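Local coordinates for protein N-ACETYLMURAMOYL-L-ALANINE AMIDASE CwlV (Paenibacillus polymyxa, PDB 1JWQ) that probably hydrolyses the amide bond between N-acetylmuramic acid and L-alanine in cell-wall peptidoglycan, this chain being its zinc-binding catalytic domain, at residues A88-Y96 with H109-D120. Sequence-based numbering, arbitrary orientation.
Sequences ASNGTETYY and HKYFAPATGLTD
Thr94 and His109 meet through one short hydrogen bond, OG1 to ND1 at 2.7 Å, with the hydroxyl at the edge of the imidazole and in its plane. On the far side of the same ring NE2 donates to Asp120 OD2 (2.7 Å), again close to the ring plane, while Ala113 CB covers one face, 3.5 Å above the centre; histidine suits the place because both its nitrogens find partners. Thr92 spreads its two branches: with CG2 anti to the backbone N, the methyl lies obliquely against the Phe112 ring, 3.3 Å from CE1, whereas OG1 bonds to Val143 O on the neighbouring strand and lies 2.7 Å from Thr116 OG1. These contacts lay the last turns of helix 102-116 on strand 92-96, within a beta-alpha-beta unit of the open alpha/beta sheet, and the chain then returns parallel to the strand, Thr92 N donating to Thr119 O (2.8 Å, 163°). Thr116 OG1 donates to Ala113 O and accepts from Leu118 N, an ST turn; an alanine here would probably leave both without that partner and let the turn at the helix end shift. Gly91 fits where a side chain would strike Thr119 O.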
# COMPACT_ATOMS: atom_id res chain seq x y z
N ALA A 88 1.35 8.02 20.50
CA ALA A 88 0.97 9.33 20.00
C ALA A 88 1.20 9.47 18.50
O ALA A 88 0.50 10.23 17.82
CB ALA A 88 1.74 10.41 20.75
N SER A 89 2.19 8.75 17.98
CA SER A 89 2.52 8.83 16.56
C SER A 89 1.30 8.55 15.69
O SER A 89 0.52 7.65 15.98
CB SER A 89 3.65 7.86 16.23
OG SER A 89 4.79 8.15 17.02
N ASN A 90 1.16 9.32 14.62
CA ASN A 90 0.01 9.16 13.73
C ASN A 90 0.23 9.81 12.38
O ASN A 90 1.04 10.73 12.23
CB ASN A 90 -1.22 9.81 14.37
CG ASN A 90 -1.05 11.31 14.56
OD1 ASN A 90 -0.36 11.75 15.48
ND2 ASN A 90 -1.66 12.09 13.68
N GLY A 91 -0.50 9.34 11.38
CA GLY A 91 -0.37 9.93 10.07
C GLY A 91 -0.13 8.96 8.94
O GLY A 91 0.18 7.78 9.14
N THR A 92 -0.26 9.49 7.73
CA THR A 92 -0.09 8.75 6.49
C THR A 92 1.22 9.13 5.81
O THR A 92 1.54 10.32 5.68
CB THR A 92 -1.26 9.05 5.54
OG1 THR A 92 -2.49 8.68 6.18
CG2 THR A 92 -1.10 8.30 4.24
N GLU A 93 1.97 8.12 5.35
CA GLU A 93 3.24 8.34 4.68
C GLU A 93 3.34 7.53 3.39
O GLU A 93 2.81 6.40 3.30
CB GLU A 93 4.40 7.95 5.61
CG GLU A 93 4.12 8.20 7.09
CD GLU A 93 5.19 7.63 8.02
OE1 GLU A 93 5.85 6.63 7.64
OE2 GLU A 93 5.37 8.17 9.14
N THR A 94 4.02 8.10 2.39
CA THR A 94 4.23 7.45 1.10
C THR A 94 5.73 7.41 0.90
O THR A 94 6.39 8.43 1.02
CB THR A 94 3.61 8.25 -0.04
OG1 THR A 94 2.18 8.28 0.12
CG2 THR A 94 3.97 7.60 -1.38
N TYR A 95 6.27 6.22 0.62
CA TYR A 95 7.70 6.05 0.42
C TYR A 95 8.11 5.66 -0.99
O TYR A 95 7.39 4.94 -1.69
CB TYR A 95 8.24 4.96 1.35
CG TYR A 95 8.21 5.30 2.81
CD1 TYR A 95 7.09 5.03 3.60
CD2 TYR A 95 9.31 5.90 3.41
CE1 TYR A 95 7.08 5.33 4.95
CE2 TYR A 95 9.32 6.20 4.76
CZ TYR A 95 8.20 5.92 5.53
OH TYR A 95 8.22 6.20 6.87
N TYR A 96 9.29 6.13 -1.40
CA TYR A 96 9.86 5.79 -2.70
C TYR A 96 11.33 5.52 -2.34
O TYR A 96 11.78 5.93 -1.27
CB TYR A 96 9.80 6.98 -3.67
CG TYR A 96 10.79 8.07 -3.34
CD1 TYR A 96 10.51 9.02 -2.35
CD2 TYR A 96 12.04 8.11 -3.95
CE1 TYR A 96 11.45 9.98 -1.99
CE2 TYR A 96 12.99 9.06 -3.59
CZ TYR A 96 12.69 9.99 -2.61
OH TYR A 96 13.63 10.91 -2.24
N HIS A 109 0.45 10.04 -3.76
CA HIS A 109 0.20 10.79 -2.54
C HIS A 109 -0.92 11.82 -2.71
O HIS A 109 -1.71 12.05 -1.81
CB HIS A 109 1.47 11.50 -2.07
CG HIS A 109 1.46 11.86 -0.61
ND1 HIS A 109 1.47 10.91 0.38
CD2 HIS A 109 1.42 13.06 0.01
CE1 HIS A 109 1.44 11.51 1.56
NE2 HIS A 109 1.41 12.81 1.36
N LYS A 110 -0.96 12.44 -3.89
CA LYS A 110 -1.97 13.45 -4.21
C LYS A 110 -3.40 12.94 -3.97
O LYS A 110 -4.25 13.68 -3.47
CB LYS A 110 -1.82 13.89 -5.67
CG LYS A 110 -2.75 15.02 -6.10
CD LYS A 110 -2.56 15.35 -7.57
CE LYS A 110 -3.24 16.67 -7.94
NZ LYS A 110 -4.66 16.73 -7.51
N TYR A 111 -3.66 11.69 -4.32
CA TYR A 111 -4.99 11.13 -4.15
C TYR A 111 -5.14 10.24 -2.92
O TYR A 111 -6.21 10.16 -2.31
CB TYR A 111 -5.38 10.34 -5.40
CG TYR A 111 -5.37 11.20 -6.64
CD1 TYR A 111 -4.22 11.29 -7.43
CD2 TYR A 111 -6.47 11.99 -6.97
CE1 TYR A 111 -4.18 12.15 -8.53
CE2 TYR A 111 -6.43 12.84 -8.06
CZ TYR A 111 -5.29 12.92 -8.84
OH TYR A 111 -5.25 13.78 -9.92
N PHE A 112 -4.05 9.59 -2.57
CA PHE A 112 -4.02 8.69 -1.43
C PHE A 112 -4.10 9.41 -0.08
O PHE A 112 -4.95 9.10 0.75
CB PHE A 112 -2.74 7.84 -1.53
CG PHE A 112 -2.35 7.15 -0.26
CD1 PHE A 112 -1.07 7.30 0.26
CD2 PHE A 112 -3.25 6.31 0.40
CE1 PHE A 112 -0.68 6.63 1.41
CE2 PHE A 112 -2.87 5.64 1.55
CZ PHE A 112 -1.59 5.79 2.06
N ALA A 113 -3.21 10.37 0.14
CA ALA A 113 -3.16 11.10 1.40
C ALA A 113 -4.49 11.74 1.84
O ALA A 113 -4.94 11.52 2.97
CB ALA A 113 -2.06 12.16 1.34
N PRO A 114 -5.12 12.55 0.98
CA PRO A 114 -6.39 13.18 1.36
C PRO A 114 -7.47 12.16 1.69
O PRO A 114 -8.35 12.43 2.51
CB PRO A 114 -6.74 14.01 0.14
CG PRO A 114 -5.40 14.35 -0.45
CD PRO A 114 -4.68 13.03 -0.34
N ALA A 115 -7.40 10.99 1.06
CA ALA A 115 -8.39 9.95 1.29
C ALA A 115 -8.35 9.38 2.70
O ALA A 115 -9.38 8.99 3.24
CB ALA A 115 -8.22 8.83 0.26
N THR A 116 -7.17 9.30 3.31
CA THR A 116 -7.08 8.77 4.67
C THR A 116 -7.63 9.79 5.66
O THR A 116 -8.18 9.43 6.70
CB THR A 116 -5.63 8.43 5.08
OG1 THR A 116 -4.90 9.64 5.30
CG2 THR A 116 -4.95 7.60 4.01
N GLY A 117 -7.48 11.07 5.33
CA GLY A 117 -7.96 12.12 6.21
C GLY A 117 -7.12 12.20 7.47
O GLY A 117 -7.47 12.92 8.40
N LEU A 118 -6.03 11.45 7.51
CA LEU A 118 -5.14 11.44 8.66
C LEU A 118 -4.05 12.48 8.46
O LEU A 118 -3.97 13.10 7.39
CB LEU A 118 -4.52 10.06 8.84
CG LEU A 118 -5.51 8.89 8.89
CD1 LEU A 118 -4.75 7.57 8.95
CD2 LEU A 118 -6.43 9.03 10.10
N THR A 119 -3.22 12.69 9.47
CA THR A 119 -2.16 13.68 9.34
C THR A 119 -1.25 13.33 8.17
O THR A 119 -0.74 12.21 8.08
CB THR A 119 -1.33 13.77 10.62
OG1 THR A 119 -2.17 14.18 11.71
CG2 THR A 119 -0.20 14.79 10.45
N ASP A 120 -1.07 14.30 7.28
CA ASP A 120 -0.23 14.12 6.11
C ASP A 120 1.24 14.19 6.47
O ASP A 120 1.79 15.27 6.67
CB ASP A 120 -0.57 15.19 5.07
CG ASP A 120 0.26 15.07 3.81
OD1 ASP A 120 0.06 15.90 2.90
OD2 ASP A 120 1.10 14.15 3.73